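Local coordinates for protein peptidoglycan D,D-transpeptidase MrdA (PDB 7KIS) that probably cross-links the peptidoglycan cell wall as penicillin-binding protein 2, a D,D-transpeptidase, and is here bound to a diazabicyclooctane inhibitor, at residues Ala332-Val342 / Lys395-Met405; Tyr364-Val375 / Arg383-Asp391. One frame throughout, in Å; residues are numbered along the deposited sequence.

Contact 1 (Ala332-Val342 / Lys395-Met405); sequences AVALAGLDAGV and KLGIDRLHAFM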
loop_
_atom_site.group_PDB
_atom_site.type_symbol
_atom_site.label_atom_id
_atom_site.label_comp_id
_atom_site.label_asym_id
_atom_site.label_seq_id
_atom_site.Cartn_x
_atom_site.Cartn_y
_atom_site.Cartn_z
ATOM N N ALA A 332 7.859 12.009 5.999
ATOM C CA ALA A 332 8.386 12.343 4.681
ATOM C C ALA A 332 8.451 13.852 4.476
ATOM O O ALA A 332 9.386 14.359 3.844
ATOM C CB ALA A 332 7.536 11.687 3.594
ATOM N N VAL A 333 7.468 14.587 5.002
ATOM C CA VAL A 333 7.507 16.043 4.913
ATOM C C VAL A 333 8.682 16.591 5.711
ATOM O O VAL A 333 9.358 17.533 5.280
ATOM C CB VAL A 333 6.169 16.640 5.387
ATOM C CG1 VAL A 333 6.188 18.156 5.274
ATOM C CG2 VAL A 333 5.016 16.054 4.589
ATOM N N ALA A 334 8.953 16.003 6.880
ATOM C CA ALA A 334 10.098 16.430 7.677
ATOM C C ALA A 334 11.401 16.209 6.921
ATOM O O ALA A 334 12.306 17.052 6.964
ATOM C CB ALA A 334 10.117 15.688 9.012
ATOM N N LEU A 335 11.515 15.079 6.220
ATOM C CA LEU A 335 12.702 14.829 5.413
ATOM C C LEU A 335 12.791 15.794 4.240
ATOM O O LEU A 335 13.894 16.127 3.794
ATOM C CB LEU A 335 12.701 13.384 4.916
ATOM C CG LEU A 335 13.134 12.324 5.929
ATOM C CD1 LEU A 335 13.058 10.938 5.313
ATOM C CD2 LEU A 335 14.536 12.611 6.437
ATOM N N ALA A 336 11.646 16.246 3.721
ATOM C CA ALA A 336 11.660 17.250 2.663
ATOM C C ALA A 336 12.225 18.571 3.169
ATOM O O ALA A 336 13.007 19.227 2.472
ATOM C CB ALA A 336 10.254 17.445 2.102
ATOM N N GLY A 337 11.839 18.975 4.381
ATOM C CA GLY A 337 12.377 20.203 4.943
ATOM C C GLY A 337 13.813 20.051 5.407
ATOM O O GLY A 337 14.630 20.959 5.231
ATOM N N LEU A 338 14.137 18.906 6.014
ATOM C CA LEU A 338 15.503 18.672 6.474
ATOM C C LEU A 338 16.473 18.636 5.301
ATOM O O LEU A 338 17.616 19.095 5.414
ATOM C CB LEU A 338 15.574 17.371 7.275
ATOM C CG LEU A 338 15.041 17.403 8.710
ATOM C CD1 LEU A 338 14.792 15.992 9.220
ATOM C CD2 LEU A 338 15.994 18.143 9.635
ATOM N N ASP A 339 16.035 18.090 4.163
ATOM C CA ASP A 339 16.903 18.007 2.995
ATOM C C ASP A 339 17.179 19.388 2.415
ATOM O O ASP A 339 18.323 19.708 2.077
ATOM C CB ASP A 339 16.274 17.096 1.942
ATOM C CG ASP A 339 17.249 16.700 0.853
ATOM O OD1 ASP A 339 18.297 16.105 1.179
ATOM O OD2 ASP A 339 16.964 16.981 -0.331
ATOM N N ALA A 340 16.141 20.219 2.287
ATOM C CA ALA A 340 16.320 21.556 1.735
ATOM C C ALA A 340 17.151 22.453 2.641
ATOM O O ALA A 340 17.745 23.422 2.156
ATOM C CB ALA A 340 14.962 22.204 1.469
ATOM N N GLY A 341 17.204 22.162 3.939
ATOM C CA GLY A 341 17.916 22.997 4.880
ATOM C C GLY A 341 17.071 24.048 5.565
ATOM O O GLY A 341 17.609 24.825 6.365
ATOM N N VAL A 342 15.769 24.101 5.278
ATOM C CA VAL A 342 14.900 25.076 5.922
ATOM C C VAL A 342 14.672 24.748 7.391
ATOM O O VAL A 342 14.330 25.639 8.177
ATOM C CB VAL A 342 13.564 25.173 5.161
ATOM C CG1 VAL A 342 13.816 25.550 3.711
ATOM C CG2 VAL A 342 12.808 23.859 5.237
ATOM N N LYS A 395 8.172 27.414 4.761
ATOM C CA LYS A 395 9.551 27.743 4.422
ATOM C C LYS A 395 10.110 26.872 3.307
ATOM O O LYS A 395 11.178 27.192 2.772
ATOM C CB LYS A 395 10.440 27.620 5.662
ATOM C CG LYS A 395 10.058 28.558 6.788
ATOM C CD LYS A 395 11.200 28.719 7.775
ATOM C CE LYS A 395 11.218 27.589 8.787
ATOM N NZ LYS A 395 10.658 28.022 10.093
ATOM N N LEU A 396 9.418 25.801 2.934
ATOM C CA LEU A 396 9.892 24.890 1.903
ATOM C C LEU A 396 9.332 25.213 0.526
ATOM O O LEU A 396 10.058 25.132 -0.469
ATOM C CB LEU A 396 9.524 23.448 2.274
ATOM C CG LEU A 396 9.861 22.328 1.286
ATOM C CD1 LEU A 396 11.364 22.137 1.184
ATOM C CD2 LEU A 396 9.189 21.026 1.696
ATOM N N GLY A 397 8.059 25.562 0.442
ATOM C CA GLY A 397 7.464 25.841 -0.846
ATOM C C GLY A 397 6.928 24.579 -1.485
ATOM O O GLY A 397 7.482 23.487 -1.338
ATOM N N ILE A 398 5.829 24.736 -2.231
ATOM C CA ILE A 398 5.200 23.570 -2.857
ATOM C C ILE A 398 6.001 23.084 -4.055
ATOM O O ILE A 398 5.876 21.928 -4.462
ATOM C CB ILE A 398 3.734 23.872 -3.244
ATOM C CG1 ILE A 398 2.984 22.564 -3.454
ATOM C CG2 ILE A 398 3.674 24.721 -4.501
ATOM C CD1 ILE A 398 3.285 21.520 -2.405
ATOM N N ASP A 399 6.839 23.946 -4.621
ATOM C CA ASP A 399 7.677 23.529 -5.738
ATOM C C ASP A 399 8.658 22.439 -5.318
ATOM O O ASP A 399 8.851 21.449 -6.036
ATOM C CB ASP A 399 8.430 24.732 -6.308
ATOM C CG ASP A 399 7.547 25.655 -7.133
ATOM O OD1 ASP A 399 6.595 25.162 -7.777
ATOM O OD2 ASP A 399 7.823 26.868 -7.164
ATOM N N ARG A 400 9.293 22.610 -4.163
ATOM C CA ARG A 400 10.246 21.634 -3.664
ATOM C C ARG A 400 9.592 20.602 -2.753
ATOM O O ARG A 400 10.233 19.599 -2.416
ATOM C CB ARG A 400 11.374 22.331 -2.900
ATOM C CG ARG A 400 12.119 23.398 -3.680
ATOM C CD ARG A 400 13.208 24.042 -2.826
ATOM N NE ARG A 400 12.686 24.583 -1.572
ATOM C CZ ARG A 400 13.416 25.253 -0.686
ATOM N NH1 ARG A 400 14.704 25.472 -0.913
ATOM N NH2 ARG A 400 12.859 25.712 0.426
ATOM N N LEU A 401 8.332 20.819 -2.358
ATOM C CA LEU A 401 7.593 19.815 -1.598
ATOM C C LEU A 401 7.030 18.740 -2.520
ATOM O O LEU A 401 7.258 17.545 -2.301
ATOM C CB LEU A 401 6.476 20.472 -0.777
ATOM C CG LEU A 401 5.537 19.541 0.002
ATOM C CD1 LEU A 401 6.342 18.660 0.942
ATOM C CD2 LEU A 401 4.497 20.336 0.783
ATOM N N HIS A 402 6.283 19.150 -3.550
ATOM C CA HIS A 402 5.757 18.189 -4.516
ATOM C C HIS A 402 6.872 17.379 -5.162
ATOM O O HIS A 402 6.682 16.196 -5.468
ATOM C CB HIS A 402 4.938 18.916 -5.584
ATOM C CG HIS A 402 4.917 18.222 -6.912
ATOM N ND1 HIS A 402 3.985 17.258 -7.235
ATOM C CD2 HIS A 402 5.708 18.359 -8.003
ATOM C CE1 HIS A 402 4.207 16.828 -8.465
ATOM N NE2 HIS A 402 5.248 17.479 -8.952
ATOM N N ALA A 403 8.039 17.993 -5.373
ATOM C CA ALA A 403 9.163 17.273 -5.960
ATOM C C ALA A 403 9.705 16.211 -5.010
ATOM O O ALA A 403 10.085 15.118 -5.445
ATOM C CB ALA A 403 10.265 18.255 -6.351
ATOM N N PHE A 404 9.754 16.514 -3.710
ATOM C CA PHE A 404 10.290 15.554 -2.749
ATOM C C PHE A 404 9.315 14.410 -2.498
ATOM O O PHE A 404 9.708 13.237 -2.503
ATOM C CB PHE A 404 10.639 16.260 -1.438
ATOM C CG PHE A 404 11.556 15.469 -0.549
ATOM C CD1 PHE A 404 11.051 14.515 0.320
ATOM C CD2 PHE A 404 12.924 15.675 -0.587
ATOM C CE1 PHE A 404 11.892 13.785 1.136
ATOM C CE2 PHE A 404 13.772 14.948 0.228
ATOM C CZ PHE A 404 13.254 14.001 1.090
ATOM N N MET A 405 8.038 14.728 -2.273
ATOM C CA MET A 405 7.047 13.683 -2.051
ATOM C C MET A 405 6.803 12.845 -3.297
ATOM O O MET A 405 6.290 11.727 -3.186
ATOM C CB MET A 405 5.733 14.295 -1.561
ATOM C CG MET A 405 5.883 15.159 -0.318
ATOM S SD MET A 405 6.462 14.227 1.113
ATOM C CE MET A 405 4.967 13.365 1.586
#

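Contact 2 (Tyr364-Val375 / Arg383-Asp391); sequences YRNWNRYGDGWV and RSNDTYFYD. With C9D ((2S,5R)-1-formyl-N'-[(3R)-pyrrolidine-3-carbonyl]-5-[(sulfooxy)amino]piperidine-2-carbohydrazide), chain C.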
loop_
_atom_site.group_PDB
_atom_site.type_symbol
_atom_site.label_atom_id
_atom_site.label_comp_id
_atom_site.label_asym_id
_atom_site.label_seq_id
_atom_site.Cartn_x
_atom_site.Cartn_y
_atom_site.Cartn_z
ATOM N N TYR A 364 -4.144 28.880 11.185
ATOM C CA TYR A 364 -4.202 27.456 10.862
ATOM C C TYR A 364 -3.971 26.674 12.149
ATOM O O TYR A 364 -2.851 26.637 12.667
ATOM C CB TYR A 364 -3.167 27.093 9.801
ATOM C CG TYR A 364 -3.361 27.828 8.497
ATOM C CD1 TYR A 364 -2.897 29.128 8.336
ATOM C CD2 TYR A 364 -4.013 27.227 7.429
ATOM C CE1 TYR A 364 -3.077 29.807 7.151
ATOM C CE2 TYR A 364 -4.195 27.900 6.237
ATOM C CZ TYR A 364 -3.725 29.190 6.104
ATOM O OH TYR A 364 -3.903 29.868 4.921
ATOM N N ARG A 365 -5.027 26.053 12.663
ATOM C CA ARG A 365 -5.053 25.613 14.050
ATOM C C ARG A 365 -4.511 24.198 14.208
ATOM O O ARG A 365 -4.624 23.360 13.310
ATOM C CB ARG A 365 -6.478 25.701 14.599
ATOM C CG ARG A 365 -7.066 27.091 14.447
ATOM C CD ARG A 365 -8.454 27.213 15.042
ATOM N NE ARG A 365 -8.805 28.616 15.253
ATOM C CZ ARG A 365 -8.413 29.335 16.301
ATOM N NH1 ARG A 365 -8.774 30.607 16.411
ATOM N NH2 ARG A 365 -7.663 28.782 17.245
ATOM N N ASN A 366 -3.906 23.949 15.366
ATOM C CA ASN A 366 -3.358 22.650 15.719
ATOM C C ASN A 366 -4.470 21.736 16.226
ATOM O O ASN A 366 -5.510 22.194 16.707
ATOM C CB ASN A 366 -2.267 22.808 16.781
ATOM C CG ASN A 366 -1.360 21.595 16.884
ATOM O OD1 ASN A 366 -1.084 20.921 15.893
ATOM N ND2 ASN A 366 -0.880 21.320 18.093
ATOM N N TRP A 367 -4.245 20.423 16.110
ATOM C CA TRP A 367 -5.229 19.478 16.625
ATOM C C TRP A 367 -5.380 19.585 18.136
ATOM O O TRP A 367 -6.435 19.223 18.670
ATOM C CB TRP A 367 -4.857 18.045 16.232
ATOM C CG TRP A 367 -3.729 17.454 17.031
ATOM C CD1 TRP A 367 -2.404 17.451 16.701
ATOM C CD2 TRP A 367 -3.828 16.775 18.291
ATOM N NE1 TRP A 367 -1.673 16.817 17.678
ATOM C CE2 TRP A 367 -2.524 16.394 18.665
ATOM C CE3 TRP A 367 -4.894 16.458 19.140
ATOM C CZ2 TRP A 367 -2.257 15.710 19.850
ATOM C CZ3 TRP A 367 -4.626 15.780 20.316
ATOM C CH2 TRP A 367 -3.319 15.413 20.660
ATOM N N ASN A 368 -4.362 20.084 18.832
ATOM C CA ASN A 368 -4.478 20.452 20.237
ATOM C C ASN A 368 -4.580 21.969 20.317
ATOM O O ASN A 368 -3.610 22.681 20.039
ATOM C CB ASN A 368 -3.286 19.936 21.042
ATOM C CG ASN A 368 -3.353 20.333 22.503
ATOM O OD1 ASN A 368 -4.437 20.501 23.063
ATOM N ND2 ASN A 368 -2.192 20.487 23.129
ATOM N N ARG A 369 -5.765 22.457 20.695
ATOM C CA ARG A 369 -6.059 23.886 20.628
ATOM C C ARG A 369 -5.083 24.711 21.458
ATOM O O ARG A 369 -4.738 25.834 21.071
ATOM C CB ARG A 369 -7.501 24.149 21.058
ATOM C CG ARG A 369 -8.450 24.394 19.885
ATOM C CD ARG A 369 -8.211 23.385 18.765
ATOM N NE ARG A 369 -9.086 23.593 17.614
ATOM C CZ ARG A 369 -9.145 22.778 16.566
ATOM N NH1 ARG A 369 -8.377 21.696 16.522
ATOM N NH2 ARG A 369 -9.969 23.040 15.561
ATOM N N TYR A 370 -4.624 24.181 22.588
ATOM C CA TYR A 370 -3.845 24.971 23.532
ATOM C C TYR A 370 -2.346 24.901 23.275
ATOM O O TYR A 370 -1.580 25.547 23.999
ATOM C CB TYR A 370 -4.130 24.506 24.963
ATOM C CG TYR A 370 -5.596 24.292 25.274
ATOM C CD1 TYR A 370 -6.038 23.105 25.846
ATOM C CD2 TYR A 370 -6.536 25.281 25.009
ATOM C CE1 TYR A 370 -7.375 22.906 26.135
ATOM C CE2 TYR A 370 -7.875 25.091 25.297
ATOM C CZ TYR A 370 -8.288 23.903 25.860
ATOM O OH TYR A 370 -9.620 23.715 26.146
ATOM N N GLY A 371 -1.907 24.134 22.286
ATOM C CA GLY A 371 -0.524 24.161 21.863
ATOM C C GLY A 371 0.343 23.152 22.598
ATOM O O GLY A 371 0.012 22.664 23.678
ATOM N N ASP A 372 1.486 22.849 21.989
ATOM C CA ASP A 372 2.465 21.946 22.577
ATOM C C ASP A 372 3.712 22.670 23.061
ATOM O O ASP A 372 4.652 22.014 23.524
ATOM C CB ASP A 372 2.854 20.856 21.572
ATOM C CG ASP A 372 1.864 19.709 21.548
ATOM O OD1 ASP A 372 1.535 19.183 22.633
ATOM O OD2 ASP A 372 1.411 19.333 20.446
ATOM N N GLY A 373 3.750 23.998 22.964
ATOM C CA GLY A 373 4.938 24.732 23.354
ATOM C C GLY A 373 6.011 24.657 22.281
ATOM O O GLY A 373 5.728 24.570 21.085
ATOM N N TRP A 374 7.265 24.693 22.723
ATOM C CA TRP A 374 8.380 24.537 21.799
ATOM C C TRP A 374 8.444 23.093 21.322
ATOM O O TRP A 374 8.462 22.161 22.132
ATOM C CB TRP A 374 9.692 24.932 22.472
ATOM C CG TRP A 374 9.749 26.367 22.898
ATOM C CD1 TRP A 374 9.615 26.849 24.166
ATOM C CD2 TRP A 374 9.961 27.506 22.056
ATOM N NE1 TRP A 374 9.727 28.218 24.166
ATOM C CE2 TRP A 374 9.941 28.646 22.882
ATOM C CE3 TRP A 374 10.161 27.674 20.683
ATOM C CZ2 TRP A 374 10.115 29.935 22.383
ATOM C CZ3 TRP A 374 10.341 28.954 20.189
ATOM C CH2 TRP A 374 10.312 30.067 21.036
ATOM N N VAL A 375 8.479 22.902 20.006
ATOM C CA VAL A 375 8.542 21.572 19.416
ATOM C C VAL A 375 9.712 21.516 18.444
ATOM O O VAL A 375 10.009 22.494 17.748
ATOM C CB VAL A 375 7.219 21.183 18.714
ATOM C CG1 VAL A 375 6.038 21.350 19.663
ATOM C CG2 VAL A 375 7.004 22.000 17.450
ATOM N N ARG A 383 4.215 13.636 18.709
ATOM C CA ARG A 383 2.984 14.324 19.058
ATOM C C ARG A 383 2.166 14.725 17.840
ATOM O O ARG A 383 1.038 15.200 18.002
ATOM C CB ARG A 383 3.280 15.572 19.902
ATOM C CG ARG A 383 3.689 15.261 21.330
ATOM C CD ARG A 383 2.816 15.992 22.337
ATOM N NE ARG A 383 1.395 15.719 22.139
ATOM C CZ ARG A 383 0.764 14.651 22.617
ATOM N NH1 ARG A 383 1.427 13.747 23.325
ATOM N NH2 ARG A 383 -0.531 14.487 22.389
ATOM N N SER A 384 2.692 14.514 16.638
ATOM C CA SER A 384 2.077 14.949 15.385
ATOM C C SER A 384 1.535 16.373 15.502
ATOM O O SER A 384 0.336 16.634 15.377
ATOM C CB SER A 384 0.976 13.979 14.960
ATOM O OG SER A 384 0.485 14.310 13.670
ATOM N N ASN A 385 2.454 17.307 15.718
ATOM C CA ASN A 385 2.091 18.712 15.799
ATOM C C ASN A 385 1.863 19.262 14.396
ATOM O O ASN A 385 2.660 19.015 13.486
ATOM C CB ASN A 385 3.185 19.500 16.519
ATOM C CG ASN A 385 2.758 20.917 16.856
ATOM O OD1 ASN A 385 2.914 21.830 16.045
ATOM N ND2 ASN A 385 2.211 21.107 18.054
ATOM N N ASP A 386 0.771 20.007 14.217
ATOM C CA ASP A 386 0.466 20.540 12.895
ATOM C C ASP A 386 1.203 21.843 12.616
ATOM O O ASP A 386 1.585 22.096 11.469
ATOM C CB ASP A 386 -1.043 20.745 12.738
ATOM C CG ASP A 386 -1.828 19.453 12.885
ATOM O OD1 ASP A 386 -1.423 18.439 12.282
ATOM O OD2 ASP A 386 -2.846 19.451 13.608
ATOM N N THR A 387 1.411 22.675 13.640
ATOM C CA THR A 387 2.060 23.965 13.426
ATOM C C THR A 387 3.504 23.791 12.971
ATOM O O THR A 387 4.001 24.576 12.154
ATOM C CB THR A 387 1.994 24.807 14.701
ATOM O OG1 THR A 387 2.633 24.106 15.774
ATOM C CG2 THR A 387 0.547 25.080 15.072
ATOM N N TYR A 388 4.197 22.775 13.497
ATOM C CA TYR A 388 5.564 22.505 13.062
ATOM C C TYR A 388 5.620 22.240 11.564
ATOM O O TYR A 388 6.506 22.750 10.867
ATOM C CB TYR A 388 6.134 21.319 13.841
ATOM C CG TYR A 388 7.555 20.929 13.475
ATOM C CD1 TYR A 388 7.816 20.115 12.377
ATOM C CD2 TYR A 388 8.630 21.353 14.243
ATOM C CE1 TYR A 388 9.106 19.750 12.047
ATOM C CE2 TYR A 388 9.926 20.991 13.919
ATOM C CZ TYR A 388 10.157 20.190 12.821
ATOM O OH TYR A 388 11.445 19.828 12.495
ATOM N N PHE A 389 4.683 21.443 11.050
ATOM C CA PHE A 389 4.660 21.140 9.627
ATOM C C PHE A 389 3.933 22.206 8.821
ATOM O O PHE A 389 4.181 22.327 7.616
ATOM C CB PHE A 389 4.038 19.760 9.402
ATOM C CG PHE A 389 4.815 18.644 10.042
ATOM C CD1 PHE A 389 4.554 18.260 11.345
ATOM C CD2 PHE A 389 5.821 17.994 9.348
ATOM C CE1 PHE A 389 5.272 17.241 11.944
ATOM C CE2 PHE A 389 6.543 16.975 9.941
ATOM C CZ PHE A 389 6.268 16.598 11.240
ATOM N N TYR A 390 3.037 22.969 9.453
ATOM C CA TYR A 390 2.577 24.215 8.849
ATOM C C TYR A 390 3.760 25.132 8.564
ATOM O O TYR A 390 3.895 25.676 7.463
ATOM C CB TYR A 390 1.580 24.916 9.775
ATOM C CG TYR A 390 0.202 24.296 9.840
ATOM C CD1 TYR A 390 -0.325 23.593 8.765
ATOM C CD2 TYR A 390 -0.579 24.428 10.982
ATOM C CE1 TYR A 390 -1.591 23.033 8.830
ATOM C CE2 TYR A 390 -1.840 23.873 11.056
ATOM C CZ TYR A 390 -2.343 23.177 9.980
ATOM O OH TYR A 390 -3.602 22.626 10.059
ATOM N N ASP A 391 4.630 25.308 9.562
ATOM C CA ASP A 391 5.799 26.167 9.409
ATOM C C ASP A 391 6.814 25.561 8.445
ATOM O O ASP A 391 7.443 26.285 7.665
ATOM C CB ASP A 391 6.432 26.416 10.778
ATOM C CG ASP A 391 7.677 27.272 10.700
ATOM O OD1 ASP A 391 7.545 28.508 10.590
ATOM O OD2 ASP A 391 8.789 26.707 10.758
HETATM O OAF C9D C . -3.797 8.795 15.866
HETATM S SAY C9D C . -3.985 10.286 16.095
HETATM O OAD C9D C . -5.416 10.593 16.480
HETATM O OAE C9D C . -3.036 10.538 17.247
HETATM O OAR C9D C . -3.533 11.179 14.723
HETATM N NAQ C9D C . -2.906 12.393 15.169
HETATM C CAU C9D C . -3.774 13.592 14.824
HETATM C CAJ C9D C . -5.106 13.116 14.379
HETATM C CB C9D C . -5.957 14.199 13.846
HETATM C CAM C9D C . -3.060 14.455 13.783
HETATM N N C9D C . -3.851 14.658 12.509
HETATM C CAG C9D C . -3.313 14.128 11.255
HETATM O OAA C9D C . -4.056 13.707 10.426
HETATM C CA C9D C . -5.346 14.858 12.613
HETATM C C C9D C . -5.675 16.341 12.666
HETATM O O C9D C . -6.799 16.675 12.814
HETATM N NAP C9D C . -4.617 17.372 12.544
HETATM N NAO C9D C . -5.027 18.731 12.611
HETATM C CAS C9D C . -5.911 19.278 11.582
HETATM O OAB C9D C . -6.281 18.599 10.680
HETATM C CAV C9D C . -6.379 20.781 11.682
HETATM C CAI C9D C . -6.791 21.057 13.171
HETATM C CAH C9D C . -8.375 21.119 13.163
HETATM N NAN C9D C . -8.689 21.516 11.914
HETATM C CAL C9D C . -7.504 20.944 10.931
#

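Contact 1 (Ala332-Val342 / Lys395-Met405)
Ala332 meets Met405 at the start of this helix-to-helix contact, its CB lying 3.7 Å from the methyl CE of Met405. Two bends, at chi2 and chi3, fold the methionine back so that sulfur and methyl both reach the helix 332-340; the methyl also touches CG2 of Val333, whose other branch, CG1, turns to Leu401. The flexible thioether can fold against the alanine methyl and the valine branch at once. Leu335 then offers its CB and carbonyl O to the outer end of the Phe404 ring, and one residue on, Ala336 lies over the ring itself: its CA stands 3.5 Å from the ring centroid, 8° off the normal, a CH-pi contact. The small side chain of Ala336 lets the ring settle close to the backbone. Phe404 is a knob in a hole formed by Ala332, Leu335, Ala336 and Asp339, and its chi1 of -163°, with CG anti to the backbone N, extends the ring toward that hole. The segments of the two helices cross at 122°, their axes 9.5 Å apart, in the helical subdomain of the transpeptidase domain. Past Ala336, CD1 of Leu396 packs 3.6 Å from CB of Ala340. That same CB sits over one face of the Arg400 guanidinium, which is held flat side-on: NE (2.9 Å) and NH2 (3.0 Å) both donate to Leu396 O at the break between helices 386-396 and 398-407. At the far end, beyond Gly341 with its positive phi, Val342 directs CG1 toward NH2 of Arg400 and brings its CB within 4.0 Å of CB of Lys395.

Contact 2 (Tyr364-Val375 / Arg383-Asp391)
Asn366 and Asp386 bring the two segments together most closely: Asp386 N donates to Asn366 OD1 (2.7 Å, N-H...O 159°), while Asp386 OD2 accepts from Trp367 N at 3.0 Å on its anti side. An amide and a carboxylate thus tie the loop to the first turn of helix 386-396. Asn385 is the N-cap of that helix. Its OD1 caps Tyr388 N, and its ND2 donates in the amide plane to the anti lone pair of Asp372 OD2 at 3.1 Å and also bonds Asp351 of strand 349-351. With chi1 at 76° the Trp367 indole lies edge-on to the turn 383-384, so that NE1 donates to Arg383 O (3.2 Å). Nearby, Tyr364 CB covers one face of the Tyr390 ring, and the Tyr364 ring presents its edge to that face.

Ser384-Asn385-Asp386 occupies the SxN-motif position of penicillin-binding proteins, here with aspartate third. Ser384 OG and Asp386 OD1 both bind Lys330, and the inhibitor lies against this group, its NAO making a weak hydrogen bond to Asp386 OD2 and its CAU over a face of Trp367. The outer side is looser. Arg365 and Arg369 are exposed, the latter laying its guanidinium edge against inhibitor carbon CAH, and Asp372 OD1 reaches Arg383 NE only at 3.5 Å, a long salt bridge.

Behind the loop, strand 349-351 bonds to the backbone of Gly373 and Val375, Tyr364 pairs with Tyr355 in the strand pair 354-355/364-365, and Tyr388 rests on helix 377-382.

In the fold
Centred about 18 Å apart on the same side of the chain's centre, the two contacts belong to one transpeptidase domain. Along the chain the order is 332-342, 364-375, 383-391, 395-405, so both segments of contact 2 fall between those of contact 1. Helix 386-396 is common to them: its N-terminal turns serve contact 2, its last residues contact 1. Phe389 joins them directly, packing on Val333 and Ala334 of helix 330-340. That helix carries Lys330, three residues after Ser327, the predicted acylated serine, in the SxxK arrangement of the penicillin-binding proteins, and Lys330 reaches Ser384 and Asp386. The helical packing of contact 1 thus lies behind the inhibitor pocket that contact 2 lines.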